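Local coordinates for protein putative TRAP PERIPLASMIC SOLUTE BINDING PROTEIN (PDB 4PBQ) that binds L-gulonate and, as a periplasmic solute-binding protein, probably delivers it to a TRAP transporter for uptake, at residues P98-L108 with L305-A316. Numbering follows the deposited sequence.
Sequences PIFGVWEWPYL and LYDSFYKKYDWA. With 2UF (L-gulonate), chain D.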
loop_
_atom_site.group_PDB
_atom_site.type_symbol
_atom_site.label_atom_id
_atom_site.label_comp_id
_atom_site.label_asym_id
_atom_site.label_seq_id
_atom_site.Cartn_x
_atom_site.Cartn_y
_atom_site.Cartn_z
ATOM N N PRO A 98 11.440 7.069 -8.926
ATOM C CA PRO A 98 11.547 5.855 -8.109
ATOM C C PRO A 98 11.653 6.119 -6.611
ATOM O O PRO A 98 11.435 5.190 -5.844
ATOM C CB PRO A 98 12.837 5.189 -8.607
ATOM C CG PRO A 98 13.164 5.852 -9.894
ATOM C CD PRO A 98 12.570 7.218 -9.863
ATOM N N ILE A 99 11.987 7.338 -6.200
ATOM C CA ILE A 99 12.154 7.594 -4.774
ATOM C C ILE A 99 10.862 7.285 -4.004
ATOM O O ILE A 99 10.895 6.854 -2.845
ATOM C CB ILE A 99 12.668 9.035 -4.483
ATOM C CG1 ILE A 99 13.204 9.088 -3.048
ATOM C CG2 ILE A 99 11.586 10.074 -4.732
ATOM C CD1 ILE A 99 14.311 10.071 -2.829
ATOM N N PHE A 100 9.727 7.491 -4.652
ATOM C CA PHE A 100 8.438 7.286 -3.972
ATOM C C PHE A 100 8.159 5.829 -3.636
ATOM O O PHE A 100 7.291 5.533 -2.809
ATOM C CB PHE A 100 7.280 7.856 -4.808
ATOM C CG PHE A 100 7.439 9.314 -5.114
ATOM C CD1 PHE A 100 7.656 10.228 -4.082
ATOM C CD2 PHE A 100 7.386 9.778 -6.410
ATOM C CE1 PHE A 100 7.817 11.587 -4.352
ATOM C CE2 PHE A 100 7.584 11.131 -6.688
ATOM C CZ PHE A 100 7.791 12.036 -5.653
ATOM N N GLY A 101 8.868 4.907 -4.277
ATOM C CA GLY A 101 8.634 3.500 -4.034
ATOM C C GLY A 101 9.483 2.873 -2.928
ATOM O O GLY A 101 9.354 1.667 -2.647
ATOM N N VAL A 102 10.342 3.678 -2.301
ATOM C CA VAL A 102 11.329 3.161 -1.358
ATOM C C VAL A 102 10.700 2.408 -0.180
ATOM O O VAL A 102 11.290 1.454 0.315
ATOM C CB VAL A 102 12.275 4.279 -0.842
ATOM C CG1 VAL A 102 11.531 5.313 -0.007
ATOM C CG2 VAL A 102 13.431 3.687 -0.053
ATOM N N TRP A 103 9.501 2.808 0.248
ATOM C CA TRP A 103 8.901 2.218 1.454
ATOM C C TRP A 103 8.551 0.753 1.270
ATOM O O TRP A 103 8.417 0.056 2.256
ATOM C CB TRP A 103 7.643 2.999 1.899
ATOM C CG TRP A 103 7.862 4.458 1.815
ATOM C CD1 TRP A 103 7.227 5.349 0.987
ATOM C CD2 TRP A 103 8.816 5.223 2.567
ATOM N NE1 TRP A 103 7.740 6.612 1.176
ATOM C CE2 TRP A 103 8.713 6.555 2.144
ATOM C CE3 TRP A 103 9.753 4.906 3.561
ATOM C CZ2 TRP A 103 9.506 7.555 2.667
ATOM C CZ3 TRP A 103 10.537 5.920 4.082
ATOM C CH2 TRP A 103 10.416 7.212 3.634
ATOM N N GLU A 104 8.393 0.320 0.016
ATOM C CA GLU A 104 8.080 -1.057 -0.332
ATOM C C GLU A 104 9.325 -1.898 -0.678
ATOM O O GLU A 104 9.201 -3.039 -1.094
ATOM C CB GLU A 104 7.070 -1.099 -1.479
ATOM C CG GLU A 104 5.623 -0.802 -1.002
ATOM C CD GLU A 104 4.612 -0.675 -2.144
ATOM O OE1 GLU A 104 5.035 -0.326 -3.275
ATOM O OE2 GLU A 104 3.411 -0.990 -1.919
ATOM N N TRP A 105 10.524 -1.373 -0.460
ATOM C CA TRP A 105 11.703 -2.205 -0.650
ATOM C C TRP A 105 11.654 -3.365 0.355
ATOM O O TRP A 105 11.275 -3.179 1.515
ATOM C CB TRP A 105 12.978 -1.379 -0.521
ATOM C CG TRP A 105 13.198 -0.428 -1.679
ATOM C CD1 TRP A 105 12.356 -0.211 -2.736
ATOM C CD2 TRP A 105 14.300 0.454 -1.857
ATOM N NE1 TRP A 105 12.888 0.751 -3.574
ATOM C CE2 TRP A 105 14.077 1.174 -3.050
ATOM C CE3 TRP A 105 15.465 0.707 -1.127
ATOM C CZ2 TRP A 105 14.983 2.113 -3.529
ATOM C CZ3 TRP A 105 16.362 1.637 -1.613
ATOM C CH2 TRP A 105 16.118 2.322 -2.802
ATOM N N PRO A 106 12.050 -4.573 -0.073
ATOM C CA PRO A 106 11.820 -5.757 0.781
ATOM C C PRO A 106 12.584 -5.729 2.102
ATOM O O PRO A 106 13.745 -5.312 2.157
ATOM C CB PRO A 106 12.287 -6.916 -0.108
ATOM C CG PRO A 106 12.037 -6.420 -1.484
ATOM C CD PRO A 106 12.430 -4.964 -1.439
ATOM N N TYR A 107 11.914 -6.125 3.176
ATOM C CA TYR A 107 12.540 -6.253 4.497
ATOM C C TYR A 107 13.101 -4.927 5.072
ATOM O O TYR A 107 14.009 -4.913 5.904
ATOM C CB TYR A 107 13.571 -7.413 4.479
ATOM C CG TYR A 107 12.941 -8.687 3.945
ATOM C CD1 TYR A 107 11.990 -9.367 4.684
ATOM C CD2 TYR A 107 13.258 -9.179 2.683
ATOM C CE1 TYR A 107 11.341 -10.510 4.192
ATOM C CE2 TYR A 107 12.627 -10.305 2.177
ATOM C CZ TYR A 107 11.684 -10.991 2.933
ATOM O OH TYR A 107 11.070 -12.124 2.446
ATOM N N LEU A 108 12.507 -3.813 4.653
ATOM C CA LEU A 108 12.893 -2.504 5.153
ATOM C C LEU A 108 12.461 -2.309 6.609
ATOM O O LEU A 108 13.191 -1.697 7.393
ATOM C CB LEU A 108 12.285 -1.413 4.266
ATOM C CG LEU A 108 12.828 0.004 4.412
ATOM C CD1 LEU A 108 14.307 0.078 4.056
ATOM C CD2 LEU A 108 11.999 0.935 3.529
ATOM N N LEU A 305 18.177 -7.065 -5.171
ATOM C CA LEU A 305 17.396 -5.868 -5.480
ATOM C C LEU A 305 18.128 -4.636 -4.973
ATOM O O LEU A 305 18.216 -3.629 -5.674
ATOM C CB LEU A 305 16.000 -5.936 -4.877
ATOM C CG LEU A 305 15.168 -7.159 -5.276
ATOM C CD1 LEU A 305 13.938 -7.222 -4.399
ATOM C CD2 LEU A 305 14.800 -7.079 -6.729
ATOM N N TYR A 306 18.658 -4.734 -3.754
ATOM C CA TYR A 306 19.378 -3.644 -3.125
ATOM C C TYR A 306 20.691 -3.386 -3.817
ATOM O O TYR A 306 21.087 -2.230 -3.996
ATOM C CB TYR A 306 19.616 -3.947 -1.648
ATOM C CG TYR A 306 18.394 -3.734 -0.789
ATOM C CD1 TYR A 306 17.456 -4.752 -0.601
ATOM C CD2 TYR A 306 18.183 -2.524 -0.163
ATOM C CE1 TYR A 306 16.314 -4.534 0.198
ATOM C CE2 TYR A 306 17.069 -2.298 0.602
ATOM C CZ TYR A 306 16.135 -3.305 0.787
ATOM O OH TYR A 306 15.053 -3.011 1.595
ATOM N N ASP A 307 21.371 -4.454 -4.233
ATOM C CA ASP A 307 22.604 -4.263 -4.979
ATOM C C ASP A 307 22.345 -3.355 -6.169
ATOM O O ASP A 307 23.143 -2.451 -6.487
ATOM C CB ASP A 307 23.154 -5.596 -5.484
ATOM C CG ASP A 307 23.588 -6.514 -4.358
ATOM O OD1 ASP A 307 23.823 -6.027 -3.224
ATOM O OD2 ASP A 307 23.692 -7.730 -4.619
ATOM N N SER A 308 21.242 -3.621 -6.851
ATOM C CA SER A 308 20.882 -2.851 -8.016
ATOM C C SER A 308 20.487 -1.412 -7.611
ATOM O O SER A 308 20.889 -0.458 -8.272
ATOM C CB SER A 308 19.764 -3.572 -8.776
ATOM O OG SER A 308 19.350 -2.843 -9.913
ATOM N N PHE A 309 19.734 -1.233 -6.525
ATOM C CA PHE A 309 19.330 0.122 -6.131
ATOM C C PHE A 309 20.569 1.000 -5.917
ATOM O O PHE A 309 20.621 2.148 -6.333
ATOM C CB PHE A 309 18.532 0.158 -4.803
ATOM C CG PHE A 309 17.240 -0.629 -4.794
ATOM C CD1 PHE A 309 16.437 -0.711 -5.903
ATOM C CD2 PHE A 309 16.828 -1.257 -3.623
ATOM C CE1 PHE A 309 15.237 -1.436 -5.851
ATOM C CE2 PHE A 309 15.649 -1.976 -3.575
ATOM C CZ PHE A 309 14.854 -2.049 -4.696
ATOM N N TYR A 310 21.564 0.453 -5.240
ATOM C CA TYR A 310 22.753 1.219 -4.915
ATOM C C TYR A 310 23.582 1.566 -6.162
ATOM O O TYR A 310 24.308 2.559 -6.165
ATOM C CB TYR A 310 23.581 0.463 -3.875
ATOM C CG TYR A 310 22.873 0.314 -2.535
ATOM C CD1 TYR A 310 22.140 1.364 -1.988
ATOM C CD2 TYR A 310 22.927 -0.875 -1.822
ATOM C CE1 TYR A 310 21.495 1.236 -0.767
ATOM C CE2 TYR A 310 22.283 -1.009 -0.606
ATOM C CZ TYR A 310 21.572 0.049 -0.081
ATOM O OH TYR A 310 20.931 -0.084 1.134
ATOM N N LYS A 311 23.462 0.766 -7.213
ATOM C CA LYS A 311 24.152 1.057 -8.466
ATOM C C LYS A 311 23.444 2.062 -9.364
ATOM O O LYS A 311 24.095 2.727 -10.172
ATOM C CB LYS A 311 24.367 -0.216 -9.276
ATOM C CG LYS A 311 25.275 -1.204 -8.619
ATOM C CD LYS A 311 25.788 -2.219 -9.622
ATOM C CE LYS A 311 26.726 -3.214 -8.960
ATOM N NZ LYS A 311 27.702 -2.562 -8.034
ATOM N N LYS A 312 22.124 2.155 -9.271
ATOM C CA LYS A 312 21.377 2.947 -10.244
ATOM C C LYS A 312 20.783 4.222 -9.647
ATOM O O LYS A 312 20.432 5.148 -10.382
ATOM C CB LYS A 312 20.289 2.090 -10.899
ATOM C CG LYS A 312 19.203 1.624 -9.962
ATOM C CD LYS A 312 18.249 0.642 -10.664
ATOM C CE LYS A 312 17.258 0.021 -9.674
ATOM N NZ LYS A 312 16.191 -0.813 -10.306
ATOM N N TYR A 313 20.689 4.273 -8.319
ATOM C CA TYR A 313 20.149 5.445 -7.622
ATOM C C TYR A 313 21.227 6.112 -6.764
ATOM O O TYR A 313 21.733 5.509 -5.820
ATOM C CB TYR A 313 18.995 5.042 -6.717
ATOM C CG TYR A 313 17.839 4.354 -7.395
ATOM C CD1 TYR A 313 17.456 4.676 -8.693
ATOM C CD2 TYR A 313 17.141 3.367 -6.734
ATOM C CE1 TYR A 313 16.393 4.041 -9.294
ATOM C CE2 TYR A 313 16.081 2.730 -7.323
ATOM C CZ TYR A 313 15.708 3.067 -8.604
ATOM O OH TYR A 313 14.626 2.425 -9.176
ATOM N N ASP A 314 21.572 7.353 -7.090
ATOM C CA ASP A 314 22.603 8.075 -6.345
ATOM C C ASP A 314 22.153 8.468 -4.938
ATOM O O ASP A 314 22.973 8.891 -4.123
ATOM C CB ASP A 314 23.021 9.343 -7.105
ATOM C CG ASP A 314 22.068 10.502 -6.869
ATOM O OD1 ASP A 314 22.318 11.293 -5.935
ATOM O OD2 ASP A 314 21.065 10.617 -7.600
ATOM N N TRP A 315 20.861 8.328 -4.650
ATOM C CA TRP A 315 20.316 8.708 -3.345
ATOM C C TRP A 315 20.067 7.525 -2.421
ATOM O O TRP A 315 19.742 7.709 -1.246
ATOM C CB TRP A 315 18.988 9.451 -3.543
ATOM C CG TRP A 315 18.050 8.752 -4.504
ATOM C CD1 TRP A 315 17.915 9.004 -5.839
ATOM C CD2 TRP A 315 17.143 7.678 -4.208
ATOM N NE1 TRP A 315 16.993 8.159 -6.389
ATOM C CE2 TRP A 315 16.498 7.336 -5.409
ATOM C CE3 TRP A 315 16.817 6.972 -3.047
ATOM C CZ2 TRP A 315 15.546 6.322 -5.483
ATOM C CZ3 TRP A 315 15.882 5.961 -3.123
ATOM C CH2 TRP A 315 15.251 5.649 -4.328
ATOM N N ALA A 316 20.186 6.312 -2.946
ATOM C CA ALA A 316 19.700 5.153 -2.214
ATOM C C ALA A 316 20.494 4.916 -0.937
ATOM O O ALA A 316 19.911 4.646 0.103
ATOM C CB ALA A 316 19.696 3.925 -3.093
HETATM O O6A 2UF D . -2.786 -3.734 -6.596
HETATM C C6 2UF D . -2.084 -4.033 -5.621
HETATM O O6B 2UF D . -1.686 -5.174 -5.340
HETATM C C5 2UF D . -1.723 -2.889 -4.650
HETATM O O5 2UF D . -1.540 -3.436 -3.363
HETATM C C4 2UF D . -0.431 -2.172 -5.101
HETATM O O4 2UF D . -0.655 -1.509 -6.356
HETATM C C3 2UF D . 0.012 -1.164 -4.018
HETATM O O3 2UF D . -1.078 -0.276 -3.592
HETATM C C2 2UF D . 1.185 -0.296 -4.505
HETATM O O2 2UF D . 1.698 0.307 -3.333
HETATM C C1 2UF D . 2.328 -1.157 -5.127
HETATM O O1 2UF D . 3.432 -0.278 -5.395
HETATM O O HOH W 1 13.076 0.948 -6.963
#
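An aromatic cluster built on Trp-105 packs the end of the long helix 292-312, and the turn that follows it, against the loop that carries Glu-104 of the L-gulonate pocket. The indole and Phe-309 make a face-to-face stack, their six-membered rings 3.7 Å apart between centroids and tilted by only 15°. On the other face of the indole lies Val-102 of its own segment. Trp-105 leaves the backbone toward the helix, and CG, anti to the carbonyl carbon (chi1 -71°), sets the indole against Phe-309. With Tyr-306 it forms an offset edge-to-face pair, planes at 87°, the indole edge directed toward the phenol face and Trp-105 CE3 3.8 Å from Tyr-306 CE2. Farther round, Trp-315 CH2 comes within 3.6 Å of Trp-105 CZ2, a rim-to-rim approach, and Ala-316 CB closes in near the indole plane. Ile-99 lies over the face of Trp-315, its CG1 4.0 Å from the six-membered centroid in a CH-pi contact, while Pro-98 CB packs obliquely against the phenol of Tyr-313. One direct polar bond joins the segments: Tyr-306 OH donates to Pro-106 O at 2.7 Å, from above the carbonyl plane. A water held by Tyr-313 OH also accepts a weak bond from Trp-105 NE1. Next to Trp-105, Glu-104 turns the other way: OE1 accepts from hydroxyl O1 of L-gulonate (2.7 Å) and OE2 from hydroxyl O2 (2.6 Å), with Ser-232 OG also bonded to OE2. The chemistry thus divides: apolar stacking by Trp-105 and one hydroxyl bond from Tyr-306 toward the helix, probably charge-assisted hydrogen bonds between Glu-104 and the ligand.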